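Local coordinates for protein quinone reductase (Klebsiella pneumoniae subsp. pneumoniae, PDB 4GI5) that binds flavin-adenine dinucleotide in a flavodoxin-like fold and probably reduces quinones with NAD(P)H, at residues 46-51 with 237-242; 159-164 with 251-256; 166-171 with 209-214. One frame throughout, in Å; residues are numbered along the deposited sequence.

Contact 1 of 3, residues 46-51 with 237-242; sequences IRHLQQ and RLDTLW
Leu49 meets Leu238 and Leu241 on the buried side of this contact, where the last turn of helix 37-51 packs on the end of helix 224-239 and the turn that follows it, on one face of the parallel sheet of the flavodoxin-like fold. The two backbones come nearest at Leu49 and Leu238, whose CA atoms are 7.1 Å apart. One methyl of Leu49 does the touching: CD2 lies 4.3 Å from CD2 of Leu238 and an equal 4.3 Å from CD1 of Leu241, so it serves both leucines of the 237-242 segment. The Leu49 CB does not aim directly across; its CG lies anti to the carbonyl carbon (chi1 -75°), and the branch beyond it brings the methyl to the two leucines. All three leucines are buried, and toward the sheet Leu49 reaches Val56 of strand 55-60 while Leu241 rests on Met170 of strand 168-174.

The solvent side is looser and polar. There His48, its CG anti to the backbone N (chi1 -164°), swings its imidazole toward the neighbouring helix, with ND1 of His48 4.0 Å from CB of Leu238 in an oblique approach. The carboxylate of Asp239 stands near the edge of that ring, but the modelled separation is too short to be trusted as a direct interaction. Better evidence of a polar link is a water that donates to OD2 of Asp239 at 2.5 Å and lies 3.2 Å from NE2 of His48, in the plane of the ring. Asp239 is exposed and His48 partly so. The chemistry therefore divides in two: dispersion among leucines next to the sheet, and a histidine and aspartate linked through solvent, where a carboxylate one water away might make protonation of the imidazole somewhat easier, though the exact spacing is uncertain.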
loop_
_atom_site.group_PDB
_atom_site.type_symbol
_atom_site.label_atom_id
_atom_site.label_comp_id
_atom_site.label_asym_id
_atom_site.label_seq_id
_atom_site.Cartn_x
_atom_site.Cartn_y
_atom_site.Cartn_z
ATOM N N ILE B 46 6.758 -23.665 5.337
ATOM C CA ILE B 46 5.639 -24.610 5.526
ATOM C C ILE B 46 6.257 -25.929 6.090
ATOM O O ILE B 46 5.764 -26.451 7.140
ATOM C CB ILE B 46 4.960 -24.921 4.240
ATOM C CG1 ILE B 46 4.090 -23.729 3.767
ATOM C CG2 ILE B 46 3.941 -26.056 4.372
ATOM C CD1 ILE B 46 3.651 -23.833 2.368
ATOM N N ARG B 47 7.303 -26.397 5.435
ATOM C CA ARG B 47 7.943 -27.658 5.963
ATOM C C ARG B 47 8.507 -27.515 7.329
ATOM O O ARG B 47 8.393 -28.470 8.179
ATOM C CB ARG B 47 8.939 -28.210 4.979
ATOM C CG ARG B 47 8.299 -28.576 3.696
ATOM C CD ARG B 47 9.301 -29.267 2.765
ATOM N NE ARG B 47 8.785 -29.221 1.383
ATOM C CZ ARG B 47 9.343 -28.531 0.368
ATOM N NH1 ARG B 47 10.454 -27.786 0.555
ATOM N NH2 ARG B 47 8.768 -28.561 -0.839
ATOM N N HIS B 48 9.152 -26.403 7.632
ATOM C CA HIS B 48 9.712 -26.184 8.931
ATOM C C HIS B 48 8.637 -26.235 9.999
ATOM O O HIS B 48 8.826 -26.796 11.124
ATOM C CB HIS B 48 10.495 -24.852 8.966
ATOM C CG HIS B 48 11.388 -24.734 10.128
ATOM N ND1 HIS B 48 10.991 -24.180 11.307
ATOM C CD2 HIS B 48 12.656 -25.187 10.321
ATOM C CE1 HIS B 48 11.988 -24.219 12.168
ATOM N NE2 HIS B 48 13.007 -24.821 11.592
ATOM N N LEU B 49 7.513 -25.536 9.751
ATOM C CA LEU B 49 6.416 -25.494 10.739
ATOM C C LEU B 49 5.754 -26.904 10.923
ATOM O O LEU B 49 5.445 -27.278 12.089
ATOM C CB LEU B 49 5.356 -24.512 10.282
ATOM C CG LEU B 49 5.791 -23.061 10.491
ATOM C CD1 LEU B 49 4.832 -22.190 9.664
ATOM C CD2 LEU B 49 5.859 -22.657 11.961
ATOM N N GLN B 50 5.594 -27.605 9.818
ATOM C CA GLN B 50 4.961 -28.943 9.859
ATOM C C GLN B 50 5.880 -29.932 10.631
ATOM O O GLN B 50 5.400 -30.633 11.528
ATOM C CB GLN B 50 4.715 -29.409 8.455
ATOM C CG GLN B 50 3.415 -28.810 7.912
ATOM C CD GLN B 50 3.205 -29.169 6.495
ATOM O OE1 GLN B 50 4.115 -29.623 5.833
ATOM N NE2 GLN B 50 2.032 -28.976 6.042
ATOM N N GLN B 51 7.169 -29.852 10.389
ATOM C CA GLN B 51 8.148 -30.692 11.117
ATOM C C GLN B 51 8.192 -30.375 12.589
ATOM O O GLN B 51 8.482 -31.271 13.413
ATOM C CB GLN B 51 9.512 -30.569 10.523
ATOM C CG GLN B 51 9.558 -31.171 9.188
ATOM C CD GLN B 51 10.853 -30.777 8.453
ATOM O OE1 GLN B 51 11.744 -30.107 9.012
ATOM N NE2 GLN B 51 10.931 -31.142 7.186
ATOM N N ARG B 237 13.063 -17.201 13.229
ATOM C CA ARG B 237 11.780 -16.583 13.506
ATOM C C ARG B 237 10.625 -17.525 13.705
ATOM O O ARG B 237 9.760 -17.350 14.579
ATOM C CB ARG B 237 11.423 -15.505 12.369
ATOM C CG ARG B 237 12.403 -14.356 12.248
ATOM C CD ARG B 237 12.647 -13.477 13.502
ATOM N NE ARG B 237 11.379 -13.171 14.059
ATOM C CZ ARG B 237 10.667 -12.054 13.746
ATOM N NH1 ARG B 237 11.153 -11.225 12.899
ATOM N NH2 ARG B 237 9.489 -11.888 14.229
ATOM N N LEU B 238 10.567 -18.564 12.888
ATOM C CA LEU B 238 9.506 -19.511 13.001
ATOM C C LEU B 238 9.588 -20.336 14.330
ATOM O O LEU B 238 8.576 -20.761 14.851
ATOM C CB LEU B 238 9.581 -20.441 11.777
ATOM C CG LEU B 238 9.225 -19.788 10.425
ATOM C CD1 LEU B 238 9.450 -20.777 9.318
ATOM C CD2 LEU B 238 7.803 -19.206 10.379
ATOM N N ASP B 239 10.776 -20.535 14.803
ATOM C CA ASP B 239 11.041 -21.267 16.102
ATOM C C ASP B 239 10.604 -20.415 17.287
ATOM O O ASP B 239 10.411 -20.952 18.369
ATOM C CB ASP B 239 12.565 -21.564 16.212
ATOM C CG ASP B 239 13.028 -22.672 15.280
ATOM O OD1 ASP B 239 12.166 -23.360 14.780
ATOM O OD2 ASP B 239 14.247 -22.830 15.059
ATOM N N THR B 240 10.442 -19.085 17.131
ATOM C CA THR B 240 10.205 -18.216 18.278
ATOM C C THR B 240 8.884 -17.429 18.143
ATOM O O THR B 240 8.693 -16.457 18.847
ATOM C CB THR B 240 11.396 -17.233 18.443
ATOM O OG1 THR B 240 11.668 -16.525 17.211
ATOM C CG2 THR B 240 12.715 -17.933 18.845
ATOM N N LEU B 241 7.983 -17.849 17.256
ATOM C CA LEU B 241 6.769 -17.117 16.990
ATOM C C LEU B 241 5.962 -16.756 18.228
ATOM O O LEU B 241 5.279 -15.689 18.277
ATOM C CB LEU B 241 5.865 -17.860 16.065
ATOM C CG LEU B 241 6.300 -17.897 14.654
ATOM C CD1 LEU B 241 5.438 -18.854 13.857
ATOM C CD2 LEU B 241 6.175 -16.500 14.055
ATOM N N TRP B 242 5.990 -17.666 19.199
ATOM C CA TRP B 242 5.206 -17.489 20.429
ATOM C C TRP B 242 6.071 -17.021 21.597
ATOM O O TRP B 242 5.549 -16.882 22.634
ATOM C CB TRP B 242 4.421 -18.748 20.777
ATOM C CG TRP B 242 3.474 -18.968 19.719
ATOM C CD1 TRP B 242 2.252 -18.352 19.568
ATOM C CD2 TRP B 242 3.676 -19.783 18.540
ATOM N NE1 TRP B 242 1.674 -18.772 18.382
ATOM C CE2 TRP B 242 2.510 -19.667 17.744
ATOM C CE3 TRP B 242 4.703 -20.634 18.093
ATOM C CZ2 TRP B 242 2.339 -20.389 16.537
ATOM C CZ3 TRP B 242 4.493 -21.323 16.849
ATOM C CH2 TRP B 242 3.327 -21.090 16.081
HETATM O O HOH W 1 15.465 -24.481 13.583
#

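Contact 2 of 3, residues 159-164 with 251-256; sequences YGEGTF and RQNHGD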
loop_
_atom_site.group_PDB
_atom_site.type_symbol
_atom_site.label_atom_id
_atom_site.label_comp_id
_atom_site.label_asym_id
_atom_site.label_seq_id
_atom_site.Cartn_x
_atom_site.Cartn_y
_atom_site.Cartn_z
ATOM N N TYR B 159 -7.405 -1.226 17.052
ATOM C CA TYR B 159 -6.114 -0.878 17.492
ATOM C C TYR B 159 -5.762 -1.558 18.835
ATOM O O TYR B 159 -5.798 -0.929 19.899
ATOM C CB TYR B 159 -5.870 0.615 17.501
ATOM C CG TYR B 159 -5.794 1.278 16.117
ATOM C CD1 TYR B 159 -4.954 0.769 15.159
ATOM C CD2 TYR B 159 -6.576 2.349 15.791
ATOM C CE1 TYR B 159 -4.815 1.369 13.915
ATOM C CE2 TYR B 159 -6.470 3.005 14.539
ATOM C CZ TYR B 159 -5.522 2.499 13.595
ATOM O OH TYR B 159 -5.438 3.110 12.365
ATOM N N GLY B 160 -5.484 -2.847 18.714
ATOM C CA GLY B 160 -5.278 -3.721 19.873
ATOM C C GLY B 160 -6.541 -4.377 20.413
ATOM O O GLY B 160 -6.472 -5.032 21.465
ATOM N N GLU B 161 -7.677 -4.166 19.762
ATOM C CA GLU B 161 -8.939 -4.824 20.003
ATOM C C GLU B 161 -9.476 -5.205 18.642
ATOM O O GLU B 161 -8.973 -4.685 17.594
ATOM C CB GLU B 161 -9.948 -3.849 20.596
ATOM C CG GLU B 161 -9.667 -3.418 21.948
ATOM C CD GLU B 161 -10.738 -2.424 22.436
ATOM O OE1 GLU B 161 -10.359 -1.357 22.806
ATOM O OE2 GLU B 161 -11.950 -2.722 22.328
ATOM N N GLY B 162 -10.472 -6.044 18.647
ATOM C CA GLY B 162 -11.129 -6.515 17.449
ATOM C C GLY B 162 -11.199 -8.000 17.377
ATOM O O GLY B 162 -10.803 -8.721 18.340
ATOM N N THR B 163 -11.592 -8.477 16.179
ATOM C CA THR B 163 -11.817 -9.875 15.924
ATOM C C THR B 163 -10.602 -10.703 16.112
ATOM O O THR B 163 -10.720 -11.879 16.500
ATOM C CB THR B 163 -12.457 -10.047 14.510
ATOM O OG1 THR B 163 -13.690 -9.346 14.533
ATOM C CG2 THR B 163 -12.731 -11.480 14.147
ATOM N N PHE B 164 -9.391 -10.138 15.907
ATOM C CA PHE B 164 -8.181 -10.897 15.921
ATOM C C PHE B 164 -7.400 -10.863 17.237
ATOM O O PHE B 164 -6.288 -11.338 17.325
ATOM C CB PHE B 164 -7.260 -10.621 14.696
ATOM C CG PHE B 164 -8.007 -10.672 13.345
ATOM C CD1 PHE B 164 -8.959 -11.649 13.083
ATOM C CD2 PHE B 164 -7.681 -9.766 12.353
ATOM C CE1 PHE B 164 -9.690 -11.657 11.915
ATOM C CE2 PHE B 164 -8.305 -9.828 11.140
ATOM C CZ PHE B 164 -9.356 -10.729 10.913
ATOM N N ARG B 251 -2.648 0.857 22.512
ATOM C CA ARG B 251 -4.059 0.644 22.298
ATOM C C ARG B 251 -4.846 1.944 22.194
ATOM O O ARG B 251 -4.540 2.917 22.871
ATOM C CB ARG B 251 -4.667 -0.279 23.353
ATOM C CG ARG B 251 -3.998 -1.627 23.414
ATOM C CD ARG B 251 -4.975 -2.768 23.475
ATOM N NE ARG B 251 -5.622 -2.870 24.797
ATOM C CZ ARG B 251 -6.630 -3.707 25.085
ATOM N NH1 ARG B 251 -7.133 -3.697 26.354
ATOM N NH2 ARG B 251 -7.166 -4.546 24.207
ATOM N N GLN B 252 -5.883 1.960 21.362
ATOM C CA GLN B 252 -6.615 3.182 21.159
ATOM C C GLN B 252 -7.499 3.610 22.374
ATOM O O GLN B 252 -7.510 4.772 22.708
ATOM C CB GLN B 252 -7.592 3.039 20.005
ATOM C CG GLN B 252 -8.399 4.287 19.679
ATOM C CD GLN B 252 -9.334 4.049 18.510
ATOM O OE1 GLN B 252 -8.992 4.273 17.301
ATOM N NE2 GLN B 252 -10.529 3.610 18.823
ATOM N N ASN B 253 -8.148 2.625 22.958
ATOM C CA ASN B 253 -9.358 2.920 23.804
ATOM C C ASN B 253 -9.069 2.842 25.312
ATOM O O ASN B 253 -9.993 2.903 26.067
ATOM C CB ASN B 253 -10.504 2.001 23.498
ATOM C CG ASN B 253 -11.021 2.173 22.077
ATOM O OD1 ASN B 253 -11.248 3.282 21.621
ATOM N ND2 ASN B 253 -11.324 1.077 21.458
ATOM N N HIS B 254 -7.837 2.833 25.731
ATOM C CA HIS B 254 -7.600 2.548 27.173
ATOM C C HIS B 254 -6.772 3.584 27.854
ATOM O O HIS B 254 -6.080 3.293 28.834
ATOM C CB HIS B 254 -7.046 1.122 27.236
ATOM C CG HIS B 254 -8.050 0.100 26.809
ATOM N ND1 HIS B 254 -9.059 -0.311 27.647
ATOM C CD2 HIS B 254 -8.331 -0.445 25.597
ATOM C CE1 HIS B 254 -9.899 -1.110 26.987
ATOM N NE2 HIS B 254 -9.483 -1.198 25.729
ATOM N N GLY B 255 -6.867 4.805 27.389
ATOM C CA GLY B 255 -6.338 5.986 28.009
ATOM C C GLY B 255 -5.256 6.722 27.329
ATOM O O GLY B 255 -5.038 7.874 27.583
ATOM N N ASP B 256 -4.532 6.072 26.422
ATOM C CA ASP B 256 -3.424 6.741 25.797
ATOM C C ASP B 256 -3.838 7.857 24.808
ATOM O O ASP B 256 -3.029 8.775 24.548
ATOM C CB ASP B 256 -2.525 5.736 25.035
ATOM C CG ASP B 256 -1.644 4.879 25.910
ATOM O OD1 ASP B 256 -1.723 4.900 27.153
ATOM O OD2 ASP B 256 -0.904 4.113 25.316
HETATM O O HOH W 2 -8.082 -0.215 21.851
#
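OE1 of Glu161 is gripped by two side-chain donors. ND2 of Asn253 lies 2.9 Å from Glu161 OE1 in a nearly straight bond (168°), arriving from above the carboxylate plane with the amide turned 72° against it. NE2 of His254 adds a weak, bent bond. A water lies 2.7 Å from Glu161 OE1 and also accepts from the backbone N of Asn253. The extended Glu161 chain (chi2 179°) carries the carboxylate to this meeting point. Arg251 instead bends back: its NH2 donates to Gly160 O at 2.9 Å; that oxygen lies in the guanidinium plane, while NH2 stands above the plane of the carbonyl. One guanidinium face is covered near its rim by CD2 of His254. Backbone joins backbone where Gln252 N donates to Tyr159 O at 3.2 Å. The Gln252 amide bonds to Asn253 OD1 through NE2, and its OE1, at the edge of the Tyr159 ring, accepts from Arg158. These bonds pin loop 251-256 onto the loop between strands 154-155 and 168-174. Tyr159 stacks on His200 of helix 196-204 and bonds through OH to Asn188 of the second subunit, bordering the dimer interface, while Glu161 and Asn253 pack on His154 of strand 154-155.

Contact 3 of 3, residues 166-171 with 209-214; sequences GKRAML and EVLPPL
The guanidinium of Arg168 has two oblique neighbours, Leu211 CD2 and Glu209 OE1, in the parallel sheet of the flavodoxin-like fold, where strand 168-174 pairs with 209-216, the outermost strand at this end within the chain. CD2 of Leu211 is 3.6 Å from NH1 of Arg168, and the side chains cross at about a right angle; NE of Arg168 forms a long salt bridge of 3.5 Å with OE1 of Glu209, the guanidinium and carboxylate planes standing 67° apart. The extended Arg168 chain (chi2 174°) carries NH1 on to Leu241 O and Thr244 O, its stronger partners. Three backbone bonds establish the parallel pairing: Glu209 N donates to Lys167 O, Ala169 N to Glu209 O at 2.9 Å, and Leu211 N to Ala169 O at 2.8 Å. Arg168 and Glu209 project on one face; Ala169 and Val210 project on the other, where Val210 packs on Leu203 of helix 196-204. Regular pairing then breaks at Pro212 and Pro213, whose nitrogens carry no hydrogen. Beyond them the strands rejoin through Leu214 N and Leu171 O, 2.9 Å apart, with Pro213 CB against Leu171 CB. Across the interruption a water stands in for a direct bond, accepting from Leu171 N at 2.9 Å and donating to Leu211 O at 2.7 Å.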
loop_
_atom_site.group_PDB
_atom_site.type_symbol
_atom_site.label_atom_id
_atom_site.label_comp_id
_atom_site.label_asym_id
_atom_site.label_seq_id
_atom_site.Cartn_x
_atom_site.Cartn_y
_atom_site.Cartn_z
ATOM N N GLY B 166 -5.812 -11.859 20.529
ATOM C CA GLY B 166 -5.326 -13.191 20.916
ATOM C C GLY B 166 -4.525 -13.873 19.854
ATOM O O GLY B 166 -3.999 -15.001 20.072
ATOM N N LYS B 167 -4.505 -13.290 18.637
ATOM C CA LYS B 167 -3.762 -13.937 17.531
ATOM C C LYS B 167 -2.548 -13.113 17.317
ATOM O O LYS B 167 -2.483 -11.940 17.717
ATOM C CB LYS B 167 -4.566 -13.959 16.202
ATOM C CG LYS B 167 -5.899 -14.626 16.295
ATOM C CD LYS B 167 -6.683 -14.655 15.002
ATOM C CE LYS B 167 -8.142 -15.091 15.176
ATOM N NZ LYS B 167 -8.163 -16.532 15.466
ATOM N N ARG B 168 -1.533 -13.699 16.678
ATOM C CA ARG B 168 -0.238 -13.013 16.354
ATOM C C ARG B 168 -0.145 -12.971 14.823
ATOM O O ARG B 168 -0.689 -13.808 14.134
ATOM C CB ARG B 168 0.942 -13.820 16.885
ATOM C CG ARG B 168 1.070 -13.689 18.400
ATOM C CD ARG B 168 2.188 -14.636 19.003
ATOM N NE ARG B 168 2.479 -13.969 20.336
ATOM C CZ ARG B 168 3.662 -13.593 20.853
ATOM N NH1 ARG B 168 4.854 -13.893 20.295
ATOM N NH2 ARG B 168 3.659 -12.924 22.003
ATOM N N ALA B 169 0.508 -11.937 14.333
ATOM C CA ALA B 169 0.757 -11.752 12.852
ATOM C C ALA B 169 2.171 -11.285 12.650
ATOM O O ALA B 169 2.829 -10.613 13.491
ATOM C CB ALA B 169 -0.276 -10.738 12.310
HETATM N N MSE B 170 2.755 -11.611 11.507
HETATM C CA MSE B 170 4.132 -11.216 11.169
HETATM C C MSE B 170 4.192 -11.095 9.623
HETATM O O MSE B 170 3.517 -11.865 8.920
HETATM C CB MSE B 170 5.073 -12.383 11.508
HETATM C CG MSE B 170 6.462 -11.954 11.263
HETATM SE SE MSE B 170 7.689 -13.485 11.834
HETATM C CE MSE B 170 7.478 -14.816 10.418
ATOM N N LEU B 171 4.982 -10.177 9.129
ATOM C CA LEU B 171 5.277 -10.101 7.721
ATOM C C LEU B 171 6.619 -10.788 7.427
ATOM O O LEU B 171 7.585 -10.646 8.181
ATOM C CB LEU B 171 5.456 -8.639 7.372
ATOM C CG LEU B 171 4.297 -7.613 7.660
ATOM C CD1 LEU B 171 4.574 -6.225 7.157
ATOM C CD2 LEU B 171 3.007 -8.119 7.110
ATOM N N GLU B 209 -1.610 -9.135 17.758
ATOM C CA GLU B 209 -0.261 -8.782 18.279
ATOM C C GLU B 209 0.707 -8.894 17.087
ATOM O O GLU B 209 0.783 -9.981 16.520
ATOM C CB GLU B 209 0.129 -9.772 19.385
ATOM C CG GLU B 209 -0.764 -9.621 20.593
ATOM C CD GLU B 209 -0.157 -10.381 21.773
ATOM O OE1 GLU B 209 0.227 -11.555 21.583
ATOM O OE2 GLU B 209 0.041 -9.774 22.824
ATOM N N VAL B 210 1.389 -7.799 16.739
ATOM C CA VAL B 210 2.205 -7.824 15.567
ATOM C C VAL B 210 3.665 -8.075 15.963
ATOM O O VAL B 210 4.247 -7.351 16.773
ATOM C CB VAL B 210 2.109 -6.478 14.829
ATOM C CG1 VAL B 210 2.848 -6.579 13.500
ATOM C CG2 VAL B 210 0.620 -6.083 14.711
ATOM N N LEU B 211 4.245 -9.126 15.424
ATOM C CA LEU B 211 5.643 -9.372 15.654
ATOM C C LEU B 211 6.501 -8.515 14.763
ATOM O O LEU B 211 6.072 -8.138 13.655
ATOM C CB LEU B 211 5.933 -10.845 15.425
ATOM C CG LEU B 211 5.032 -11.818 16.141
ATOM C CD1 LEU B 211 5.546 -13.188 15.884
ATOM C CD2 LEU B 211 5.101 -11.555 17.602
ATOM N N PRO B 212 7.763 -8.240 15.138
ATOM C CA PRO B 212 8.696 -7.560 14.231
ATOM C C PRO B 212 8.803 -8.271 12.914
ATOM O O PRO B 212 8.743 -9.519 12.906
ATOM C CB PRO B 212 10.050 -7.619 14.980
ATOM C CG PRO B 212 9.629 -7.668 16.409
ATOM C CD PRO B 212 8.434 -8.572 16.440
ATOM N N PRO B 213 8.809 -7.535 11.822
ATOM C CA PRO B 213 8.837 -8.189 10.510
ATOM C C PRO B 213 10.168 -8.865 10.235
ATOM O O PRO B 213 11.176 -8.426 10.787
ATOM C CB PRO B 213 8.613 -7.017 9.570
ATOM C CG PRO B 213 9.188 -5.816 10.281
ATOM C CD PRO B 213 8.857 -6.078 11.701
ATOM N N LEU B 214 10.148 -9.848 9.355
ATOM C CA LEU B 214 11.357 -10.442 8.830
ATOM C C LEU B 214 11.546 -9.891 7.410
ATOM O O LEU B 214 10.694 -10.129 6.554
ATOM C CB LEU B 214 11.148 -11.935 8.749
ATOM C CG LEU B 214 12.318 -12.685 8.135
ATOM C CD1 LEU B 214 13.635 -12.418 8.848
ATOM C CD2 LEU B 214 12.008 -14.160 8.153
HETATM O O HOH W 3 5.533 -8.062 11.028
#

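How the contacts relate
Along the chain the first segments come in the order 46-51, 159-164, 166-171, and the second ones 209-214, 237-242, 251-256, so contact 3 is enclosed by both others while contacts 1 and 2 interleave. Contacts 1 and 3, their centres about 13 Å apart, form one continuous region: helix 224-239 follows strand 209-216 and packs back over the sheet, with Arg237 NH2 bonded to Pro212 O. Contact 2 adjoins contact 3 only through sequence, their centres about 16 Å apart, and its centre is about 28 Å from that of contact 1. Contacts 1 and 3 thus lie where helix 224-239 covers strands 168-174 and 209-216, and contact 2 lies in loops next to the second subunit.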